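Local coordinates for protein Cg3027-pa (Drosophila melanogaster, PDB 2VHH) that probably catalyses the hydrolysis of N-carbamoyl-beta-alanine to beta-alanine, ammonium and carbon dioxide, the closing step of pyrimidine breakdown, at residues 120-125 against 146-151; 166-171 against 176-181; 242-247 against 361-366. All blocks are in the same frame, centred on the assembly; numbering follows the deposited sequence.

How the interactions relate
All three contacts are buried. Interactions 1 and 2 are neighbours, their centres 11 Å apart, and both involve the region around strand 162-171: the backbone of Trp122 bonds to Ser166, while Glu120 OE2 lies beside Asn180 ND2. Interaction 1 sets loop 120-125 against helix 147-158 by side-chain contact alone. Interaction 2 pairs two strands of one sheet through backbone hydrogen bonds, with polar side chains added on both faces, and its turn end meets a second subunit. Interaction 3, about 32 Å from interaction 1 between centres, is a small van der Waals touch of a methionine methyl on an amide and a valine, buried with a third subunit packed around it.

Interaction 1 (120-125 against 146-151); sequences EAWTMP and GPTTKM
In Thr148 the methyl CG2 stands anti to the backbone N while OG1 lies beside that nitrogen (chi1 -56°), a setting that sends the methyl toward Trp122 and leaves the hydroxyl for a separate partner. Trp122 meets it from the opposite direction: with CG lodged between its own backbone N and carbonyl carbon (chi1 70°), the indole reaches across toward the helix. Its six-membered ring does the touching, Trp122 CZ2 being 3.2 Å from Thr148 CG2. The methyl comes in obliquely, and the neighbouring Trp122 CE2 is 4.0 Å from the same Thr148 CG2, so the methyl sits nearest one corner of the benzo ring. Beside this apolar touch the hydroxyls of Thr123 and Thr148 approach with OG1 to OG1 at 3.7 Å, without a hydrogen bond between them. Thr148 OG1 is instead held by the carboxylate of Glu141, with a weak bond from Trp98 NE1 on helix 90-110. Threonine suits this place because one short branched side chain offers carbon to the indole and oxygen to the Glu141 carboxylate. A tryptophan suits the other side, since its flat, wide ring can span from the loop to the helix; His165 meets that ring with planes about 80° apart, and Val101 packs on it as well. On the loop side, residues 121-124 form a type I turn, closed by a weak bond from Met124 N to Ala121 O at 3.3 Å. On the helix side, Gly146 is the N-cap residue, and its O accepts Lys150 N at 3.2 Å. Just before the turn, Glu120 forms a salt bridge with Lys197 and touches Cys234, a grouping consistent with the Glu-Lys-Cys catalytic triad of the carbon-nitrogen hydrolase (nitrilase) superfamily.

Interaction 2 (166-171 against 176-181); sequences SILERD and ETIWNT
Ile178 CG1 lies over one face of the Arg170 guanidinium, 3.9 Å above its plane, while Glu176 O sits at the edge and takes a weak bond from Arg170 NH1 at 3.0 Å. The stronger partner of that NH1 is Asp353 of the second subunit. A long arginine suits this spot, its apolar stem leaning over the partner strand past Glu176 O, its bent end carrying the charge to the interface. The Trp179 ring meets Asp171 CB obliquely; its NE1 donates to Thr177 OG1 at 3.1 Å, the acceptor tilted 27° out of the ring plane and also hydrogen-bonded to His174 O in the turn, and Arg196 makes a cation-pi contact with the ring. These groups ride on a beta hairpin, antiparallel strands 162-171 and 177-185 of the core sheet of the nitrilase-type alpha-beta-beta-alpha fold. Ile167 with Thr181 and Glu169 with Trp179 are hydrogen-bonded pairs, Ile167 N reaching Thr181 O at 2.9 Å. On the other face, with Arg170, Leu168 CD2 packs diagonally on Ile178 CG2 at 3.7 Å. Thr181 OG1 donates at 2.6 Å to the anti lone pair of Glu169 OE1, and salt bridges from Lys194 and Arg196 would probably keep this carboxylate charged.

Interaction 3 (242-247 against 361-366); sequences NWMMFG and QRVPLY
The methyl end of Met244 makes the closest touches here: Met244 CE lies 3.4 Å from Gln361 NE2 and 3.7 Å from Gln361 CD, and it also packs on Val363 CG1 at 3.9 Å. The methionine and glutamine chains come from opposite directions and overlap at their ends, Gln361 NE2 lying alongside the methionine from CG to CE; this is van der Waals packing, with no hydrogen bond across the segments. The methionine has its side chain fully stretched, CG anti to the backbone N (chi1 -168°) and the later bonds continuing the line, which carries CE well away from its helix. A long, unbranched and apolar chain suits such a span, the extended glutamine is long enough to bring a flat amide to it, and the compact valine gives it a carbon surface to end on. Leu248, from the same helix 240-248, touches both Gln361 and Val363, while Asn280 of helix 266-280 packs against Met244. Helix 240-248 is one of the outer helices of the alpha-beta-beta-alpha sandwich of the nitrilase superfamily; its Trp243 turns to the core and rests on Val254 and Asn256 of strand 253-258. On the other side, the partner segment leads into helix 363-374 of the C-terminal region. Arg362 is its N-cap, and Leu365 CD2 covers one face of the Arg362 guanidinium, 3.8 Å above its centre. Farther out the third subunit takes part: Arg362 NH2 bonds to its Gly215 O and Asn198 O, Tyr366 OH to its His199 and His219, and its Phe370 packs on Met244.

Interaction 1 (120-125 against 146-151)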
# COMPACT_ATOMS: atom_id res chain seq x y z
N GLU C 120 0.82 -25.89 -35.46
CA GLU C 120 -0.05 -26.34 -34.37
C GLU C 120 -0.78 -27.63 -34.73
O GLU C 120 -1.21 -27.80 -35.87
CB GLU C 120 -1.07 -25.27 -33.98
CG GLU C 120 -1.80 -25.58 -32.68
CD GLU C 120 -2.98 -24.65 -32.42
OE1 GLU C 120 -3.45 -23.98 -33.37
OE2 GLU C 120 -3.45 -24.59 -31.27
N ALA C 121 -0.90 -28.52 -33.74
CA ALA C 121 -1.64 -29.77 -33.87
C ALA C 121 -1.34 -30.46 -35.20
O ALA C 121 -2.24 -30.82 -35.94
CB ALA C 121 -3.14 -29.53 -33.69
N TRP C 122 -0.05 -30.65 -35.46
CA TRP C 122 0.45 -31.02 -36.79
C TRP C 122 0.05 -32.42 -37.20
O TRP C 122 0.04 -32.77 -38.39
CB TRP C 122 1.98 -30.89 -36.81
CG TRP C 122 2.72 -31.93 -35.99
CD1 TRP C 122 2.90 -31.93 -34.63
CD2 TRP C 122 3.40 -33.09 -36.49
NE1 TRP C 122 3.64 -33.02 -34.26
CE2 TRP C 122 3.96 -33.75 -35.37
CE3 TRP C 122 3.57 -33.64 -37.77
CZ2 TRP C 122 4.69 -34.94 -35.50
CZ3 TRP C 122 4.29 -34.82 -37.89
CH2 TRP C 122 4.84 -35.46 -36.76
N THR C 123 -0.32 -33.19 -36.19
CA THR C 123 -0.53 -34.61 -36.27
C THR C 123 -1.92 -34.97 -36.83
O THR C 123 -2.17 -36.12 -37.20
CB THR C 123 -0.32 -35.16 -34.85
OG1 THR C 123 0.15 -36.50 -34.93
CG2 THR C 123 -1.58 -35.07 -33.98
N MET C 124 -2.80 -33.97 -36.91
CA MET C 124 -4.23 -34.18 -37.18
C MET C 124 -4.83 -33.15 -38.14
O MET C 124 -4.25 -32.08 -38.34
CB MET C 124 -5.01 -34.16 -35.86
CG MET C 124 -4.93 -32.82 -35.08
SD MET C 124 -5.71 -32.83 -33.44
CE MET C 124 -7.44 -33.03 -33.87
N PRO C 125 -5.99 -33.46 -38.74
CA PRO C 125 -6.79 -32.38 -39.33
C PRO C 125 -7.32 -31.48 -38.22
O PRO C 125 -7.55 -31.94 -37.11
CB PRO C 125 -7.96 -33.12 -39.99
CG PRO C 125 -8.03 -34.46 -39.28
CD PRO C 125 -6.60 -34.79 -38.94
N GLY C 146 3.52 -40.61 -25.74
CA GLY C 146 2.72 -40.77 -26.94
C GLY C 146 3.57 -41.20 -28.13
O GLY C 146 4.76 -40.88 -28.19
N PRO C 147 2.95 -41.91 -29.08
CA PRO C 147 3.64 -42.48 -30.24
C PRO C 147 4.44 -41.44 -31.03
O PRO C 147 5.51 -41.76 -31.57
CB PRO C 147 2.49 -43.02 -31.09
CG PRO C 147 1.25 -42.33 -30.57
CD PRO C 147 1.51 -42.20 -29.12
N THR C 148 3.92 -40.22 -31.10
CA THR C 148 4.52 -39.14 -31.89
C THR C 148 5.84 -38.65 -31.31
O THR C 148 6.82 -38.51 -32.03
CB THR C 148 3.54 -37.97 -32.08
OG1 THR C 148 2.34 -38.46 -32.68
CG2 THR C 148 4.13 -36.92 -32.99
N THR C 149 5.86 -38.40 -30.01
CA THR C 149 7.09 -37.99 -29.34
C THR C 149 8.16 -39.09 -29.42
O THR C 149 9.32 -38.79 -29.65
CB THR C 149 6.84 -37.52 -27.88
OG1 THR C 149 6.03 -36.33 -27.89
CG2 THR C 149 8.15 -37.20 -27.16
N LYS C 150 7.76 -40.35 -29.24
CA LYS C 150 8.69 -41.49 -29.30
C LYS C 150 9.37 -41.59 -30.65
O LYS C 150 10.58 -41.82 -30.74
CB LYS C 150 7.96 -42.81 -29.02
CG LYS C 150 7.34 -42.97 -27.62
CD LYS C 150 8.32 -43.52 -26.59
CE LYS C 150 9.02 -42.39 -25.82
NZ LYS C 150 9.83 -42.96 -24.70
N MET C 151 8.58 -41.43 -31.71
CA MET C 151 9.06 -41.50 -33.08
C MET C 151 9.94 -40.31 -33.40
O MET C 151 10.92 -40.42 -34.13
CB MET C 151 7.85 -41.54 -34.03
CG MET C 151 8.11 -41.21 -35.50
SD MET C 151 8.18 -39.43 -35.80
CE MET C 151 7.34 -39.29 -37.36

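Interaction 2 (166-171 against 176-181)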
# COMPACT_ATOMS: atom_id res chain seq x y z
N SER C 166 3.82 -29.58 -31.84
CA SER C 166 2.56 -29.19 -31.21
C SER C 166 1.50 -30.27 -31.45
O SER C 166 1.21 -30.63 -32.59
CB SER C 166 2.12 -27.83 -31.77
OG SER C 166 0.90 -27.38 -31.19
N ILE C 167 0.94 -30.79 -30.36
CA ILE C 167 -0.04 -31.88 -30.40
C ILE C 167 -1.19 -31.67 -29.42
O ILE C 167 -1.08 -30.89 -28.48
CB ILE C 167 0.60 -33.26 -30.03
CG1 ILE C 167 1.27 -33.20 -28.65
CG2 ILE C 167 1.56 -33.76 -31.11
CD1 ILE C 167 0.98 -34.40 -27.79
N LEU C 168 -2.29 -32.39 -29.65
CA LEU C 168 -3.33 -32.58 -28.64
C LEU C 168 -2.81 -33.52 -27.57
O LEU C 168 -2.50 -34.68 -27.85
CB LEU C 168 -4.58 -33.23 -29.24
CG LEU C 168 -5.87 -32.44 -29.46
CD1 LEU C 168 -7.02 -33.40 -29.18
CD2 LEU C 168 -5.99 -31.18 -28.58
N GLU C 169 -2.73 -33.03 -26.35
CA GLU C 169 -2.28 -33.88 -25.25
C GLU C 169 -3.46 -34.45 -24.50
O GLU C 169 -4.47 -33.77 -24.31
CB GLU C 169 -1.38 -33.10 -24.31
CG GLU C 169 -0.80 -33.91 -23.18
CD GLU C 169 -0.21 -33.04 -22.10
OE1 GLU C 169 -0.22 -31.80 -22.27
OE2 GLU C 169 0.28 -33.60 -21.09
N ARG C 170 -3.35 -35.70 -24.09
CA ARG C 170 -4.25 -36.27 -23.08
C ARG C 170 -3.46 -36.53 -21.81
O ARG C 170 -2.45 -37.24 -21.82
CB ARG C 170 -4.92 -37.56 -23.56
CG ARG C 170 -6.02 -38.01 -22.62
CD ARG C 170 -6.70 -39.29 -23.07
NE ARG C 170 -7.56 -39.15 -24.26
CZ ARG C 170 -8.80 -38.66 -24.27
NH1 ARG C 170 -9.37 -38.19 -23.16
NH2 ARG C 170 -9.48 -38.61 -25.40
N ASP C 171 -3.91 -35.92 -20.72
CA ASP C 171 -3.25 -36.01 -19.43
C ASP C 171 -3.82 -37.15 -18.60
O ASP C 171 -4.90 -37.02 -18.03
CB ASP C 171 -3.41 -34.69 -18.67
CG ASP C 171 -2.45 -34.57 -17.51
OD1 ASP C 171 -1.91 -35.60 -17.04
OD2 ASP C 171 -2.23 -33.42 -17.06
N GLU C 176 -7.69 -37.58 -17.41
CA GLU C 176 -7.76 -37.76 -18.87
C GLU C 176 -8.19 -36.51 -19.64
O GLU C 176 -8.80 -36.60 -20.70
CB GLU C 176 -8.62 -38.95 -19.25
CG GLU C 176 -7.89 -40.26 -19.14
CD GLU C 176 -8.84 -41.42 -18.95
OE1 GLU C 176 -9.61 -41.39 -17.97
OE2 GLU C 176 -8.84 -42.36 -19.79
N THR C 177 -7.85 -35.35 -19.09
CA THR C 177 -8.18 -34.07 -19.70
C THR C 177 -7.37 -33.83 -20.98
O THR C 177 -6.24 -34.31 -21.12
CB THR C 177 -8.01 -32.92 -18.67
OG1 THR C 177 -6.77 -33.09 -17.96
CG2 THR C 177 -9.15 -32.92 -17.64
N ILE C 178 -7.96 -33.10 -21.92
CA ILE C 178 -7.35 -32.81 -23.21
C ILE C 178 -6.73 -31.41 -23.21
O ILE C 178 -7.34 -30.47 -22.72
CB ILE C 178 -8.38 -32.97 -24.35
CG1 ILE C 178 -8.78 -34.44 -24.50
CG2 ILE C 178 -7.84 -32.43 -25.66
CD1 ILE C 178 -10.11 -34.62 -25.22
N TRP C 179 -5.51 -31.29 -23.74
CA TRP C 179 -4.77 -30.02 -23.77
C TRP C 179 -4.15 -29.76 -25.12
O TRP C 179 -3.86 -30.69 -25.86
CB TRP C 179 -3.64 -30.03 -22.72
CG TRP C 179 -4.14 -30.21 -21.35
CD1 TRP C 179 -4.32 -31.39 -20.70
CD2 TRP C 179 -4.53 -29.18 -20.43
NE1 TRP C 179 -4.81 -31.17 -19.44
CE2 TRP C 179 -4.95 -29.83 -19.25
CE3 TRP C 179 -4.59 -27.79 -20.50
CZ2 TRP C 179 -5.42 -29.12 -18.13
CZ3 TRP C 179 -5.05 -27.08 -19.39
CH2 TRP C 179 -5.46 -27.75 -18.22
N ASN C 180 -3.95 -28.49 -25.44
CA ASN C 180 -3.15 -28.07 -26.60
C ASN C 180 -1.73 -27.76 -26.13
O ASN C 180 -1.51 -26.77 -25.42
CB ASN C 180 -3.76 -26.83 -27.23
CG ASN C 180 -3.20 -26.53 -28.60
OD1 ASN C 180 -2.00 -26.29 -28.77
ND2 ASN C 180 -4.07 -26.51 -29.59
N THR C 181 -0.78 -28.59 -26.54
CA THR C 181 0.54 -28.63 -25.92
C THR C 181 1.70 -28.61 -26.91
O THR C 181 1.65 -29.27 -27.95
CB THR C 181 0.68 -29.90 -25.07
OG1 THR C 181 -0.40 -29.96 -24.13
CG2 THR C 181 2.01 -29.93 -24.32

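Interaction 3 (242-247 against 361-366)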
# COMPACT_ATOMS: atom_id res chain seq x y z
N ASN C 242 1.60 -12.03 -23.45
CA ASN C 242 2.10 -13.39 -23.60
C ASN C 242 3.52 -13.40 -24.17
O ASN C 242 4.45 -13.96 -23.57
CB ASN C 242 1.15 -14.18 -24.50
CG ASN C 242 1.30 -15.70 -24.35
OD1 ASN C 242 1.58 -16.21 -23.25
ND2 ASN C 242 1.09 -16.43 -25.45
N TRP C 243 3.69 -12.76 -25.33
CA TRP C 243 5.00 -12.58 -25.94
C TRP C 243 5.97 -11.96 -24.94
O TRP C 243 7.13 -12.39 -24.84
CB TRP C 243 4.89 -11.66 -27.14
CG TRP C 243 4.21 -12.19 -28.36
CD1 TRP C 243 3.00 -11.82 -28.83
CD2 TRP C 243 4.73 -13.14 -29.32
NE1 TRP C 243 2.71 -12.48 -30.00
CE2 TRP C 243 3.76 -13.29 -30.33
CE3 TRP C 243 5.92 -13.88 -29.41
CZ2 TRP C 243 3.93 -14.15 -31.41
CZ3 TRP C 243 6.09 -14.72 -30.50
CH2 TRP C 243 5.11 -14.85 -31.48
N MET C 244 5.50 -10.95 -24.21
CA MET C 244 6.36 -10.21 -23.30
C MET C 244 6.92 -11.07 -22.17
O MET C 244 8.07 -10.94 -21.78
CB MET C 244 5.63 -9.01 -22.73
CG MET C 244 6.51 -8.02 -22.02
SD MET C 244 5.52 -6.70 -21.30
CE MET C 244 6.68 -5.95 -20.16
N MET C 245 6.09 -11.98 -21.66
CA MET C 245 6.46 -12.78 -20.52
C MET C 245 7.53 -13.81 -20.90
O MET C 245 8.45 -14.07 -20.12
CB MET C 245 5.21 -13.42 -19.90
CG MET C 245 5.43 -13.94 -18.49
SD MET C 245 6.09 -12.72 -17.36
CE MET C 245 7.13 -13.74 -16.31
N PHE C 246 7.44 -14.38 -22.10
CA PHE C 246 8.52 -15.23 -22.60
C PHE C 246 9.81 -14.44 -22.68
O PHE C 246 10.88 -14.99 -22.38
CB PHE C 246 8.19 -15.80 -23.96
CG PHE C 246 7.08 -16.79 -23.95
CD1 PHE C 246 5.95 -16.60 -24.74
CD2 PHE C 246 7.15 -17.93 -23.14
CE1 PHE C 246 4.92 -17.52 -24.73
CE2 PHE C 246 6.12 -18.85 -23.13
CZ PHE C 246 5.00 -18.65 -23.92
N GLY C 247 9.72 -13.17 -23.07
CA GLY C 247 10.88 -12.28 -23.12
C GLY C 247 11.47 -12.03 -21.75
O GLY C 247 12.67 -12.09 -21.56
N GLN C 361 11.18 -0.53 -19.80
CA GLN C 361 9.86 -1.17 -19.73
C GLN C 361 8.99 -0.75 -18.56
O GLN C 361 7.77 -0.76 -18.66
CB GLN C 361 9.96 -2.68 -19.77
CG GLN C 361 9.73 -3.27 -21.14
CD GLN C 361 10.02 -4.75 -21.18
OE1 GLN C 361 10.78 -5.28 -20.37
NE2 GLN C 361 9.40 -5.43 -22.13
N ARG C 362 9.61 -0.39 -17.44
CA ARG C 362 8.88 0.04 -16.25
C ARG C 362 7.96 -1.07 -15.72
O ARG C 362 6.84 -0.81 -15.29
CB ARG C 362 8.07 1.32 -16.53
CG ARG C 362 8.93 2.52 -16.90
CD ARG C 362 8.65 3.67 -15.96
NE ARG C 362 7.85 4.70 -16.60
CZ ARG C 362 7.04 5.55 -15.97
NH1 ARG C 362 6.88 5.50 -14.66
NH2 ARG C 362 6.37 6.44 -16.69
N VAL C 363 8.45 -2.30 -15.74
CA VAL C 363 7.67 -3.46 -15.30
C VAL C 363 7.02 -3.30 -13.92
O VAL C 363 5.89 -3.74 -13.74
CB VAL C 363 8.48 -4.80 -15.38
CG1 VAL C 363 8.16 -5.55 -16.62
CG2 VAL C 363 9.98 -4.54 -15.31
N PRO C 364 7.71 -2.69 -12.94
CA PRO C 364 7.01 -2.50 -11.67
C PRO C 364 5.75 -1.64 -11.80
O PRO C 364 4.74 -1.96 -11.18
CB PRO C 364 8.06 -1.82 -10.78
CG PRO C 364 9.36 -2.20 -11.38
CD PRO C 364 9.10 -2.20 -12.86
N LEU C 365 5.81 -0.57 -12.61
CA LEU C 365 4.63 0.26 -12.86
C LEU C 365 3.49 -0.57 -13.45
O LEU C 365 2.35 -0.50 -13.00
CB LEU C 365 4.94 1.44 -13.79
CG LEU C 365 3.74 2.13 -14.49
CD1 LEU C 365 2.89 2.96 -13.55
CD2 LEU C 365 4.19 2.98 -15.66
N TYR C 366 3.82 -1.37 -14.46
CA TYR C 366 2.81 -2.14 -15.16
C TYR C 366 2.22 -3.29 -14.36
O TYR C 366 1.05 -3.61 -14.50
CB TYR C 366 3.34 -2.62 -16.51
CG TYR C 366 3.42 -1.47 -17.45
CD1 TYR C 366 4.60 -0.75 -17.61
CD2 TYR C 366 2.29 -1.04 -18.14
CE1 TYR C 366 4.66 0.34 -18.45
CE2 TYR C 366 2.34 0.04 -18.98
CZ TYR C 366 3.53 0.73 -19.13
OH TYR C 366 3.58 1.80 -19.98